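Local coordinates for protein putative P450-like enzyme (Streptomyces himastatinicus ATCC 53653, PDB 5Z9J) that binds heme b and probably works as a cytochrome P450 monooxygenase in bacterial secondary metabolism, where such enzymes carry out N-dealkylation, at residues G108-L113 against V361-D366; P132-M137 against L240-L245; I246-L251 against R279-I284; L273-M278 against L352-S357. One frame throughout, in Å; residues are numbered along the deposited sequence.

Contact 1 (G108-L113 against V361-D366)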
# COMPACT_ATOMS: atom_id res chain seq x y z
N GLY A 108 -6.36 -17.08 -13.69
CA GLY A 108 -7.72 -17.60 -13.59
C GLY A 108 -8.63 -16.53 -13.02
O GLY A 108 -9.70 -16.28 -13.55
N ILE A 109 -8.17 -15.86 -11.96
CA ILE A 109 -8.99 -14.84 -11.29
C ILE A 109 -9.26 -13.65 -12.17
O ILE A 109 -10.40 -13.13 -12.22
CB ILE A 109 -8.31 -14.32 -10.01
CG1 ILE A 109 -8.09 -15.47 -9.03
CG2 ILE A 109 -9.14 -13.23 -9.37
CD1 ILE A 109 -9.40 -16.26 -8.78
N ILE A 110 -8.21 -13.24 -12.88
CA ILE A 110 -8.29 -12.11 -13.79
C ILE A 110 -9.26 -12.34 -14.94
O ILE A 110 -10.11 -11.50 -15.22
CB ILE A 110 -6.91 -11.81 -14.37
CG1 ILE A 110 -6.04 -11.18 -13.31
CG2 ILE A 110 -7.03 -10.86 -15.57
CD1 ILE A 110 -4.56 -11.14 -13.70
N HIS A 111 -9.14 -13.49 -15.59
CA HIS A 111 -10.03 -13.81 -16.69
C HIS A 111 -11.47 -13.89 -16.23
O HIS A 111 -12.38 -13.48 -16.95
CB HIS A 111 -9.64 -15.14 -17.34
CG HIS A 111 -8.45 -15.03 -18.23
ND1 HIS A 111 -8.45 -14.27 -19.38
CD2 HIS A 111 -7.20 -15.54 -18.12
CE1 HIS A 111 -7.26 -14.34 -19.95
NE2 HIS A 111 -6.48 -15.10 -19.20
N GLU A 112 -11.65 -14.39 -15.02
CA GLU A 112 -12.95 -14.50 -14.38
C GLU A 112 -13.56 -13.13 -14.10
O GLU A 112 -14.74 -12.90 -14.33
CB GLU A 112 -12.79 -15.27 -13.09
CG GLU A 112 -13.96 -16.06 -12.66
CD GLU A 112 -13.65 -16.81 -11.37
OE1 GLU A 112 -12.68 -17.60 -11.36
OE2 GLU A 112 -14.38 -16.60 -10.38
N LEU A 113 -12.74 -12.21 -13.63
CA LEU A 113 -13.19 -10.85 -13.46
C LEU A 113 -13.61 -10.21 -14.78
O LEU A 113 -14.67 -9.56 -14.86
CB LEU A 113 -12.10 -10.02 -12.78
CG LEU A 113 -11.92 -10.32 -11.29
CD1 LEU A 113 -10.72 -9.58 -10.74
CD2 LEU A 113 -13.17 -9.93 -10.52
N VAL A 361 -2.04 -6.05 -16.09
CA VAL A 361 -1.83 -5.15 -17.20
C VAL A 361 -1.73 -5.88 -18.53
O VAL A 361 -2.33 -5.47 -19.52
CB VAL A 361 -0.57 -4.34 -17.00
CG1 VAL A 361 -0.22 -3.56 -18.30
CG2 VAL A 361 -0.78 -3.37 -15.82
N GLU A 362 -0.96 -6.98 -18.54
CA GLU A 362 -0.77 -7.78 -19.72
C GLU A 362 -2.10 -8.28 -20.23
O GLU A 362 -2.37 -8.22 -21.43
CB GLU A 362 0.16 -8.96 -19.43
CG GLU A 362 1.61 -8.55 -19.35
CD GLU A 362 2.50 -9.72 -18.99
OE1 GLU A 362 2.00 -10.78 -18.48
OE2 GLU A 362 3.72 -9.59 -19.21
N ILE A 363 -2.92 -8.82 -19.33
CA ILE A 363 -4.16 -9.36 -19.79
C ILE A 363 -5.15 -8.26 -20.22
O ILE A 363 -5.86 -8.44 -21.20
CB ILE A 363 -4.78 -10.31 -18.74
CG1 ILE A 363 -3.96 -11.59 -18.73
CG2 ILE A 363 -6.23 -10.63 -19.10
CD1 ILE A 363 -4.38 -12.60 -17.64
N LEU A 364 -5.15 -7.10 -19.56
CA LEU A 364 -5.95 -5.97 -20.03
C LEU A 364 -5.51 -5.56 -21.42
O LEU A 364 -6.35 -5.25 -22.27
CB LEU A 364 -5.89 -4.76 -19.05
CG LEU A 364 -6.81 -4.93 -17.80
CD1 LEU A 364 -6.67 -3.76 -16.81
CD2 LEU A 364 -8.26 -5.02 -18.26
N LEU A 365 -4.21 -5.54 -21.67
CA LEU A 365 -3.72 -5.14 -23.01
C LEU A 365 -4.12 -6.07 -24.17
O LEU A 365 -4.30 -5.61 -25.32
CB LEU A 365 -2.21 -5.04 -22.99
CG LEU A 365 -1.60 -3.89 -22.19
CD1 LEU A 365 -0.10 -3.96 -22.30
CD2 LEU A 365 -2.11 -2.55 -22.72
N ASP A 366 -4.22 -7.36 -23.86
CA ASP A 366 -4.48 -8.41 -24.83
C ASP A 366 -5.98 -8.62 -25.07
O ASP A 366 -6.39 -8.81 -26.21
CB ASP A 366 -3.79 -9.70 -24.41
CG ASP A 366 -2.30 -9.66 -24.67
OD1 ASP A 366 -1.82 -8.84 -25.53
OD2 ASP A 366 -1.59 -10.43 -23.97
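Ile363 meets Ile110 and His111 where helices 96-116 and 350-367 (the D and L helices of a cytochrome P450) run past each other in the helical part of the fold, well out from its centre. Ile363 buries the most surface here and presents two branches. Its CG2 methyl touches CG2 of Ile110 at 3.6 Å, while its CD1 methyl turns to the histidine. On Ile110 the touching branch stands anti to the backbone N, while CG1 lies beside that N, anti to the carbonyl carbon (chi1 -72°), and this brings CG2 out toward the L helix; the same methyl is 3.8 Å from Ile363 CD1, so it touches the methyls of both branches of its partner. His111 lies one residue further on and crosses Ile363 at about a right angle. Its ND1 is occupied by a hydrogen bond to Arg367, which would help fix how the imidazole is turned. Leu133 of helix 132-142 and Phe129 of helix 125-130 pack on Ile110. The Ile110 side chain is about 13 Å from the heme, and the contact joins two long helices. At the partly exposed edge, CD1 of Ile363 comes obliquely to the imidazole, 3.6 Å from His111 NE2.

Contact 2 (P132-M137 against L240-L245). With HEM (protoporphyrin IX containing Fe), chain E.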
# COMPACT_ATOMS: atom_id res chain seq x y z
N PRO A 132 -11.05 -5.57 -6.93
CA PRO A 132 -11.31 -6.95 -6.52
C PRO A 132 -10.16 -7.94 -6.64
O PRO A 132 -10.14 -8.87 -5.79
CB PRO A 132 -12.43 -7.37 -7.48
CG PRO A 132 -13.05 -6.15 -7.92
CD PRO A 132 -12.08 -5.07 -7.85
N LEU A 133 -9.27 -7.78 -7.63
CA LEU A 133 -8.22 -8.77 -7.89
C LEU A 133 -7.23 -8.95 -6.71
O LEU A 133 -7.15 -10.06 -6.16
CB LEU A 133 -7.46 -8.45 -9.20
CG LEU A 133 -6.20 -9.29 -9.42
CD1 LEU A 133 -6.60 -10.80 -9.61
CD2 LEU A 133 -5.42 -8.83 -10.62
N PRO A 134 -6.57 -7.86 -6.24
CA PRO A 134 -5.65 -8.02 -5.09
C PRO A 134 -6.37 -8.41 -3.81
O PRO A 134 -5.79 -9.10 -2.99
CB PRO A 134 -5.05 -6.63 -4.94
CG PRO A 134 -5.98 -5.72 -5.66
CD PRO A 134 -6.57 -6.47 -6.73
N LEU A 135 -7.61 -8.00 -3.66
CA LEU A 135 -8.39 -8.43 -2.53
C LEU A 135 -8.62 -9.95 -2.58
O LEU A 135 -8.49 -10.66 -1.58
CB LEU A 135 -9.73 -7.70 -2.47
CG LEU A 135 -10.53 -8.24 -1.25
CD1 LEU A 135 -9.70 -8.04 0.03
CD2 LEU A 135 -11.91 -7.67 -1.11
N ILE A 136 -9.02 -10.45 -3.74
CA ILE A 136 -9.26 -11.87 -3.91
C ILE A 136 -7.98 -12.70 -3.67
O ILE A 136 -8.03 -13.75 -2.99
CB ILE A 136 -9.84 -12.18 -5.28
CG1 ILE A 136 -11.27 -11.65 -5.38
CG2 ILE A 136 -9.87 -13.69 -5.55
CD1 ILE A 136 -11.86 -11.72 -6.79
N MET A 137 -6.86 -12.23 -4.20
CA MET A 137 -5.57 -12.91 -4.08
C MET A 137 -5.14 -13.06 -2.65
O MET A 137 -4.57 -14.09 -2.27
CB MET A 137 -4.48 -12.15 -4.85
CG MET A 137 -4.58 -12.26 -6.36
SD MET A 137 -4.43 -13.95 -7.01
CE MET A 137 -2.71 -14.34 -6.71
N LEU A 240 -5.68 -1.97 -1.63
CA LEU A 240 -5.94 -0.77 -2.41
C LEU A 240 -4.63 -0.20 -2.98
O LEU A 240 -4.65 0.52 -3.96
CB LEU A 240 -6.67 0.29 -1.56
CG LEU A 240 -8.20 0.38 -1.70
CD1 LEU A 240 -8.77 -0.98 -1.73
CD2 LEU A 240 -8.85 1.12 -0.55
N THR A 241 -3.50 -0.54 -2.38
CA THR A 241 -2.20 -0.15 -2.93
C THR A 241 -2.03 -0.77 -4.31
O THR A 241 -1.61 -0.11 -5.28
CB THR A 241 -1.02 -0.59 -2.01
OG1 THR A 241 -1.11 -1.98 -1.71
CG2 THR A 241 -1.08 0.19 -0.72
N THR A 242 -2.36 -2.06 -4.39
CA THR A 242 -2.24 -2.84 -5.58
C THR A 242 -3.31 -2.46 -6.60
O THR A 242 -3.02 -2.39 -7.81
CB THR A 242 -2.33 -4.33 -5.31
OG1 THR A 242 -1.34 -4.72 -4.34
CG2 THR A 242 -2.04 -5.11 -6.59
N ALA A 243 -4.53 -2.19 -6.12
CA ALA A 243 -5.61 -1.76 -7.01
C ALA A 243 -5.15 -0.48 -7.72
O ALA A 243 -5.34 -0.32 -8.94
CB ALA A 243 -6.87 -1.53 -6.26
N MET A 244 -4.56 0.42 -6.95
CA MET A 244 -4.09 1.68 -7.53
C MET A 244 -2.94 1.56 -8.51
O MET A 244 -2.89 2.29 -9.50
CB MET A 244 -3.66 2.67 -6.44
CG MET A 244 -4.84 3.43 -5.86
SD MET A 244 -4.46 4.57 -4.49
CE MET A 244 -3.94 3.42 -3.22
N LEU A 245 -1.95 0.72 -8.21
CA LEU A 245 -0.88 0.48 -9.12
C LEU A 245 -1.47 0.02 -10.46
O LEU A 245 -1.04 0.43 -11.53
CB LEU A 245 0.07 -0.56 -8.58
CG LEU A 245 1.17 -0.93 -9.57
CD1 LEU A 245 2.00 0.35 -10.04
CD2 LEU A 245 2.07 -1.98 -9.02
CHA HEM E . 5.45 -2.46 3.40
CHB HEM E . 3.99 -0.16 -0.56
CHC HEM E . 1.68 -4.19 -1.91
CHD HEM E . 2.32 -6.11 2.42
C1A HEM E . 5.33 -1.45 2.46
C2A HEM E . 5.93 -0.12 2.48
C3A HEM E . 5.54 0.51 1.37
C4A HEM E . 4.66 -0.40 0.62
CMA HEM E . 5.93 1.94 0.96
CAA HEM E . 6.87 0.46 3.56
CBA HEM E . 6.08 0.93 4.79
CGA HEM E . 6.95 1.77 5.74
O1A HEM E . 6.43 2.36 6.71
O2A HEM E . 8.18 1.84 5.58
C1B HEM E . 3.30 -1.08 -1.29
C2B HEM E . 2.87 -0.88 -2.65
C3B HEM E . 2.23 -1.99 -3.03
C4B HEM E . 2.23 -2.91 -1.90
CMB HEM E . 3.15 0.42 -3.43
CAB HEM E . 1.56 -2.34 -4.36
CBB HEM E . 1.57 -1.54 -5.43
C1C HEM E . 1.66 -5.10 -0.88
C2C HEM E . 1.06 -6.46 -0.89
C3C HEM E . 1.25 -6.97 0.31
C4C HEM E . 1.93 -5.97 1.10
CMC HEM E . 0.39 -7.08 -2.13
CAC HEM E . 0.85 -8.32 0.95
CBC HEM E . 0.25 -9.30 0.30
C1D HEM E . 3.18 -5.29 3.08
C2D HEM E . 3.59 -5.49 4.43
C3D HEM E . 4.57 -4.37 4.72
C4D HEM E . 4.66 -3.59 3.52
CMD HEM E . 3.13 -6.60 5.41
CAD HEM E . 5.26 -4.10 6.06
CBD HEM E . 6.61 -4.78 6.12
CGD HEM E . 7.32 -4.30 7.38
O1D HEM E . 6.89 -3.31 8.01
O2D HEM E . 8.36 -4.91 7.74
NA HEM E . 4.58 -1.56 1.32
NB HEM E . 2.87 -2.33 -0.86
NC HEM E . 2.15 -4.88 0.36
ND HEM E . 3.85 -4.18 2.54
FE HEM E . 3.48 -3.33 0.82
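Pro134 lays its ring against Thr242 and the start of the Ala243 backbone, joining helix 132-142 to helix 240-255. In P450 terms these are the E helix and the C-terminal half of the long helix I, which runs beside the heme, and the two backbones come as near as 6.2 Å between the CA atoms of Pro134 and Thr242. The short side chains of these two residues meet at this approach. They slide past each other in opposite directions: Pro134 CB rests on Thr242 CB at 3.6 Å, with the threonine methyl close by, while Pro134 CG moves on along the helix to Ala243, 3.8 Å from its N and 4.3 Å from its CB.

Thr242 divides its two branches. CG2 stands anti to the backbone N and joins the proline, whereas OG1 (chi1 -55°) turns back along its own helix to hydrogen bond with the carbonyl of Gly238. That hydroxyl also approaches the heme methyl CMC. Carboxylate atoms of Glu356, from helix 350-367, lie beside both Pro134 and Thr242.

The same segment also lines the heme. Thr241, probably equivalent to the threonine usual in this helix of P450s, hydrogen bonds through OG1 to the Asn237 carbonyl, close to where the helix is interrupted. One heme vinyl lies beside the next turn, its CBB atom 3.6 Å from Leu245 CB, and Thr241 OG1 meets the porphyrin at C4B, 3.5 Å away.

Contact 3 (I246-L251 against R279-I284)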
# COMPACT_ATOMS: atom_id res chain seq x y z
N ILE A 246 -2.41 -0.93 -10.42
CA ILE A 246 -3.00 -1.41 -11.66
C ILE A 246 -3.77 -0.29 -12.37
O ILE A 246 -3.52 0.02 -13.56
CB ILE A 246 -3.98 -2.67 -11.41
CG1 ILE A 246 -3.18 -3.91 -10.94
CG2 ILE A 246 -4.74 -2.98 -12.70
CD1 ILE A 246 -4.09 -5.10 -10.27
N ALA A 247 -4.60 0.43 -11.65
CA ALA A 247 -5.41 1.45 -12.27
C ALA A 247 -4.56 2.70 -12.69
O ALA A 247 -4.72 3.21 -13.77
CB ALA A 247 -6.52 1.83 -11.36
N ASN A 248 -3.65 3.13 -11.83
CA ASN A 248 -2.75 4.27 -12.20
C ASN A 248 -2.02 3.97 -13.46
O ASN A 248 -1.87 4.85 -14.35
CB ASN A 248 -1.69 4.50 -11.14
CG ASN A 248 -2.24 5.00 -9.86
OD1 ASN A 248 -3.40 5.41 -9.77
ND2 ASN A 248 -1.45 4.93 -8.83
N THR A 249 -1.58 2.72 -13.58
CA THR A 249 -0.80 2.30 -14.73
C THR A 249 -1.62 2.39 -16.04
O THR A 249 -1.15 2.99 -17.04
CB THR A 249 -0.19 0.90 -14.56
OG1 THR A 249 0.71 0.87 -13.42
CG2 THR A 249 0.54 0.50 -15.82
N MET A 250 -2.84 1.88 -16.03
CA MET A 250 -3.70 2.02 -17.18
C MET A 250 -4.04 3.49 -17.47
O MET A 250 -4.17 3.86 -18.63
CB MET A 250 -5.01 1.24 -17.00
CG MET A 250 -4.78 -0.23 -16.67
SD MET A 250 -3.60 -1.11 -17.75
CE MET A 250 -4.40 -1.00 -19.35
N LEU A 251 -4.21 4.30 -16.43
CA LEU A 251 -4.48 5.74 -16.61
C LEU A 251 -3.31 6.45 -17.27
O LEU A 251 -3.50 7.31 -18.14
CB LEU A 251 -4.76 6.41 -15.28
CG LEU A 251 -4.79 7.93 -15.35
CD1 LEU A 251 -6.01 8.41 -16.14
CD2 LEU A 251 -4.80 8.57 -13.96
N ARG A 279 6.90 5.00 -9.27
CA ARG A 279 7.70 6.20 -9.00
C ARG A 279 6.82 7.44 -9.15
O ARG A 279 6.71 8.23 -8.22
CB ARG A 279 8.89 6.27 -9.94
CG ARG A 279 9.81 7.42 -9.59
CD ARG A 279 10.77 7.61 -10.73
NE ARG A 279 10.16 7.98 -12.01
CZ ARG A 279 9.84 9.23 -12.36
NH1 ARG A 279 10.02 10.23 -11.49
NH2 ARG A 279 9.32 9.47 -13.55
N TYR A 280 6.09 7.47 -10.27
CA TYR A 280 5.36 8.63 -10.78
C TYR A 280 4.04 8.94 -10.08
O TYR A 280 3.64 10.10 -9.93
CB TYR A 280 5.13 8.44 -12.30
CG TYR A 280 4.42 9.55 -13.00
CD1 TYR A 280 5.14 10.59 -13.57
CD2 TYR A 280 3.02 9.58 -13.09
CE1 TYR A 280 4.51 11.62 -14.21
CE2 TYR A 280 2.37 10.62 -13.75
CZ TYR A 280 3.14 11.64 -14.31
OH TYR A 280 2.59 12.70 -14.97
N MET A 281 3.34 7.89 -9.64
CA MET A 281 2.08 8.07 -8.96
C MET A 281 2.04 6.99 -7.86
O MET A 281 1.54 5.89 -8.09
CB MET A 281 0.90 7.96 -9.95
CG MET A 281 -0.54 8.26 -9.38
SD MET A 281 -1.82 8.17 -10.68
CE MET A 281 -1.13 9.41 -11.77
N SER A 282 2.62 7.33 -6.71
CA SER A 282 3.02 6.35 -5.74
C SER A 282 1.80 5.96 -4.90
O SER A 282 1.30 6.80 -4.15
CB SER A 282 4.19 6.93 -4.92
OG SER A 282 5.23 7.40 -5.80
N PRO A 283 1.31 4.72 -5.03
CA PRO A 283 0.13 4.34 -4.23
C PRO A 283 0.26 4.64 -2.74
O PRO A 283 -0.69 5.10 -2.08
CB PRO A 283 0.00 2.82 -4.48
CG PRO A 283 0.55 2.61 -5.81
CD PRO A 283 1.70 3.62 -5.95
N ILE A 284 1.43 4.35 -2.20
CA ILE A 284 1.78 4.87 -0.87
C ILE A 284 2.77 6.02 -1.15
O ILE A 284 3.90 5.82 -1.63
CB ILE A 284 2.39 3.81 0.04
CG1 ILE A 284 1.39 2.67 0.31
CG2 ILE A 284 2.79 4.39 1.36
CD1 ILE A 284 0.14 3.08 1.10
O HOH W 1 1.02 3.48 -9.43
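Asn248 turns its amide toward Met281 where helix 240-255 packs on the chain leaving helix 270-280. The thioether lies over the face of the amide, SD almost directly above CG at 3.3 Å, so the packing is tight, and Met281 CG sits beside ND2. From ND2 a weak hydrogen bond, 3.2 Å long and bent to 122°, reaches Met281 O. A water does the job better: it accepts from Asn248 ND2 at 2.9 Å and donates to Met281 O at 2.8 Å, giving the carbonyl a second, bridged link to the same amide. At the other end of the amide OD1 accepts from the backbone N of Val390, and with both ends held the group has little freedom to flip.

Helix 270-280 is the P450 K helix, which carries the ExxR motif: Arg279, its last residue but one, forms a salt bridge with Glu276. Met281 is the first residue to leave helical backbone angles, and its carbonyl faces Asn248 there. Pro283 follows in the loop; its CG is 4.3 Å from Asn248 ND2, and its side chain is about 4 Å from the heme.

Thr249 points the other way, its OG1 bonded to the Leu245 carbonyl within its own helix and to Ser277 OG of helix 270-280. One turn after Asn248, Leu251 again faces the loop. The Met281 side chain runs extended to SD and then bends (chi3 -58°), which carries its terminal methyl CE to Leu251 CD2 at 4.4 Å, a loose contact beside Trp9 and Val390.

Contact 4 (L273-M278 against L352-S357). With HEM (protoporphyrin IX containing Fe), chain E.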
# COMPACT_ATOMS: atom_id res chain seq x y z
N LEU A 273 7.56 -0.67 -16.59
CA LEU A 273 6.39 0.22 -16.61
C LEU A 273 5.73 0.31 -15.24
O LEU A 273 5.36 1.38 -14.75
CB LEU A 273 5.39 -0.29 -17.68
CG LEU A 273 3.95 0.21 -17.65
CD1 LEU A 273 3.80 1.73 -17.86
CD2 LEU A 273 3.13 -0.54 -18.68
N LEU A 274 5.55 -0.85 -14.62
CA LEU A 274 4.98 -0.87 -13.27
C LEU A 274 5.84 -0.13 -12.23
O LEU A 274 5.34 0.61 -11.39
CB LEU A 274 4.81 -2.31 -12.84
CG LEU A 274 3.76 -3.01 -13.70
CD1 LEU A 274 3.69 -4.52 -13.45
CD2 LEU A 274 2.49 -2.36 -13.26
N GLU A 275 7.15 -0.32 -12.32
CA GLU A 275 8.04 0.37 -11.38
C GLU A 275 7.94 1.87 -11.59
O GLU A 275 7.95 2.62 -10.63
CB GLU A 275 9.49 -0.06 -11.57
CG GLU A 275 9.83 -1.50 -11.29
CD GLU A 275 9.53 -1.92 -9.87
OE1 GLU A 275 9.96 -1.21 -8.94
OE2 GLU A 275 8.84 -2.95 -9.68
N GLU A 276 7.84 2.29 -12.86
CA GLU A 276 7.77 3.72 -13.17
C GLU A 276 6.40 4.27 -12.77
O GLU A 276 6.27 5.42 -12.40
CB GLU A 276 8.07 3.98 -14.65
CG GLU A 276 7.89 5.40 -15.16
CD GLU A 276 8.98 6.37 -14.65
OE1 GLU A 276 9.62 6.11 -13.60
OE2 GLU A 276 9.30 7.30 -15.42
N SER A 277 5.38 3.41 -12.85
CA SER A 277 4.06 3.78 -12.38
C SER A 277 4.15 4.11 -10.88
O SER A 277 3.46 4.99 -10.38
CB SER A 277 3.04 2.63 -12.62
OG SER A 277 1.74 3.15 -12.49
N MET A 278 4.89 3.28 -10.15
CA MET A 278 5.12 3.47 -8.71
C MET A 278 5.93 4.74 -8.43
O MET A 278 5.66 5.49 -7.52
CB MET A 278 5.78 2.22 -8.12
CG MET A 278 4.69 1.08 -7.86
SD MET A 278 5.44 -0.27 -6.94
CE MET A 278 6.38 -1.02 -8.20
N LEU A 352 4.45 -10.53 -4.82
CA LEU A 352 3.05 -10.73 -5.18
C LEU A 352 2.44 -9.52 -5.90
O LEU A 352 1.62 -9.69 -6.81
CB LEU A 352 2.21 -11.04 -3.93
CG LEU A 352 0.69 -11.04 -4.14
CD1 LEU A 352 0.32 -11.98 -5.29
CD2 LEU A 352 -0.05 -11.56 -2.88
N ALA A 353 2.77 -8.31 -5.43
CA ALA A 353 2.17 -7.10 -6.02
C ALA A 353 2.62 -6.91 -7.46
O ALA A 353 1.82 -6.54 -8.31
CB ALA A 353 2.50 -5.87 -5.17
N ARG A 354 3.91 -7.13 -7.70
CA ARG A 354 4.46 -7.08 -9.05
C ARG A 354 3.91 -8.24 -9.91
O ARG A 354 3.54 -8.06 -11.05
CB ARG A 354 5.96 -7.15 -8.96
CG ARG A 354 6.63 -5.86 -8.46
CD ARG A 354 8.09 -6.10 -8.08
NE ARG A 354 8.81 -4.85 -7.78
CZ ARG A 354 9.91 -4.76 -7.03
NH1 ARG A 354 10.41 -5.82 -6.44
NH2 ARG A 354 10.54 -3.57 -6.89
N MET A 355 3.77 -9.43 -9.34
CA MET A 355 3.27 -10.56 -10.16
C MET A 355 1.81 -10.25 -10.61
O MET A 355 1.48 -10.36 -11.76
CB MET A 355 3.33 -11.87 -9.37
CG MET A 355 2.85 -13.09 -10.14
SD MET A 355 1.20 -13.32 -9.65
CE MET A 355 1.42 -13.84 -7.96
N GLU A 356 1.00 -9.77 -9.69
CA GLU A 356 -0.42 -9.44 -9.93
C GLU A 356 -0.63 -8.35 -10.93
O GLU A 356 -1.48 -8.42 -11.79
CB GLU A 356 -1.10 -8.93 -8.66
CG GLU A 356 -1.32 -9.88 -7.60
CD GLU A 356 -2.11 -9.25 -6.48
OE1 GLU A 356 -3.28 -9.64 -6.37
OE2 GLU A 356 -1.59 -8.39 -5.71
N SER A 357 0.08 -7.26 -10.69
CA SER A 357 -0.04 -6.09 -11.52
C SER A 357 0.41 -6.40 -12.95
O SER A 357 -0.26 -6.05 -13.90
CB SER A 357 0.81 -4.96 -10.95
OG SER A 357 0.23 -4.58 -9.73
CHA HEM E . 5.45 -2.46 3.40
CHB HEM E . 3.99 -0.16 -0.56
CHC HEM E . 1.68 -4.19 -1.91
CHD HEM E . 2.32 -6.11 2.42
C1A HEM E . 5.33 -1.45 2.46
C2A HEM E . 5.93 -0.12 2.48
C3A HEM E . 5.54 0.51 1.37
C4A HEM E . 4.66 -0.40 0.62
CMA HEM E . 5.93 1.94 0.96
CAA HEM E . 6.87 0.46 3.56
CBA HEM E . 6.08 0.93 4.79
CGA HEM E . 6.95 1.77 5.74
O1A HEM E . 6.43 2.36 6.71
O2A HEM E . 8.18 1.84 5.58
C1B HEM E . 3.30 -1.08 -1.29
C2B HEM E . 2.87 -0.88 -2.65
C3B HEM E . 2.23 -1.99 -3.03
C4B HEM E . 2.23 -2.91 -1.90
CMB HEM E . 3.15 0.42 -3.43
CAB HEM E . 1.56 -2.34 -4.36
CBB HEM E . 1.57 -1.54 -5.43
C1C HEM E . 1.66 -5.10 -0.88
C2C HEM E . 1.06 -6.46 -0.89
C3C HEM E . 1.25 -6.97 0.31
C4C HEM E . 1.93 -5.97 1.10
CMC HEM E . 0.39 -7.08 -2.13
CAC HEM E . 0.85 -8.32 0.95
CBC HEM E . 0.25 -9.30 0.30
C1D HEM E . 3.18 -5.29 3.08
C2D HEM E . 3.59 -5.49 4.43
C3D HEM E . 4.57 -4.37 4.72
C4D HEM E . 4.66 -3.59 3.52
CMD HEM E . 3.13 -6.60 5.41
CAD HEM E . 5.26 -4.10 6.06
CBD HEM E . 6.61 -4.78 6.12
CGD HEM E . 7.32 -4.30 7.38
O1D HEM E . 6.89 -3.31 8.01
O2D HEM E . 8.36 -4.91 7.74
NA HEM E . 4.58 -1.56 1.32
NB HEM E . 2.87 -2.33 -0.86
NC HEM E . 2.15 -4.88 0.36
ND HEM E . 3.85 -4.18 2.54
FE HEM E . 3.48 -3.33 0.82
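Glu275 OE1 is gripped by two groups, Arg354 NH2 at 3.2 Å and His337 NE2. The other carboxylate oxygen makes the shorter bond: Arg354 NE reaches Glu275 OE2 at 2.7 Å, coming from its syn side but somewhat out of plane. Arg354 thus holds the carboxylate side-on, with NE and one terminal nitrogen each taking its own oxygen. It is not a flat fork, for the carboxylate and guanidinium planes are turned 56° apart and NH2 meets OE1 from above the carboxylate plane. The side chains cross at about a right angle, Arg354 extended from CG to NE while Glu275 folds at chi2 (-60°) to bring its acid across. Paired charges of this kind would be expected to keep the glutamate ionised.

On the buried side, Leu274 sets CD1 on Ser357, 3.8 Å from its CB, with CD2 about as near. Ser357 OG is turned back into its own helix, donating to Ala353 O at 2.9 Å; Ala353 O also accepts the helical bond from Ser357 N.

The axes of the two segments, from the K and L helices of the P450 fold, approach to 11.0 Å, with their N-to-C directions 115° apart. Ala353 packs on a heme vinyl, a few residues after the iron ligand Cys347. Helix 240-255 fills in alongside, Leu245 touching Ser277, Met278 and Ser357, while helices 96-116 and 132-142 pack on other sides of helix 350-367.

All four contacts belong to the helical part of the P450 fold on one flank of the heme. Contact 1 closes the longest loop, and the other three are nested inside it; contact 2 closes before contacts 3 and 4 open, and those two interleave. Helix 350-367 serves contacts 1 and 4, helix 240-255 contacts 2 and 3, and helix 270-280 contacts 3 and 4. Centres lie 9 Å apart for contacts 3 and 4, where Thr249 and Ser277 probably share a hydrogen bond, and 18 Å for contacts 1 and 3. Contacts 2 and 4 touch the heme, as does Ile284 of contact 3, while contact 1, 13 Å from contact 2, extends the same helix packing away from it through Leu133.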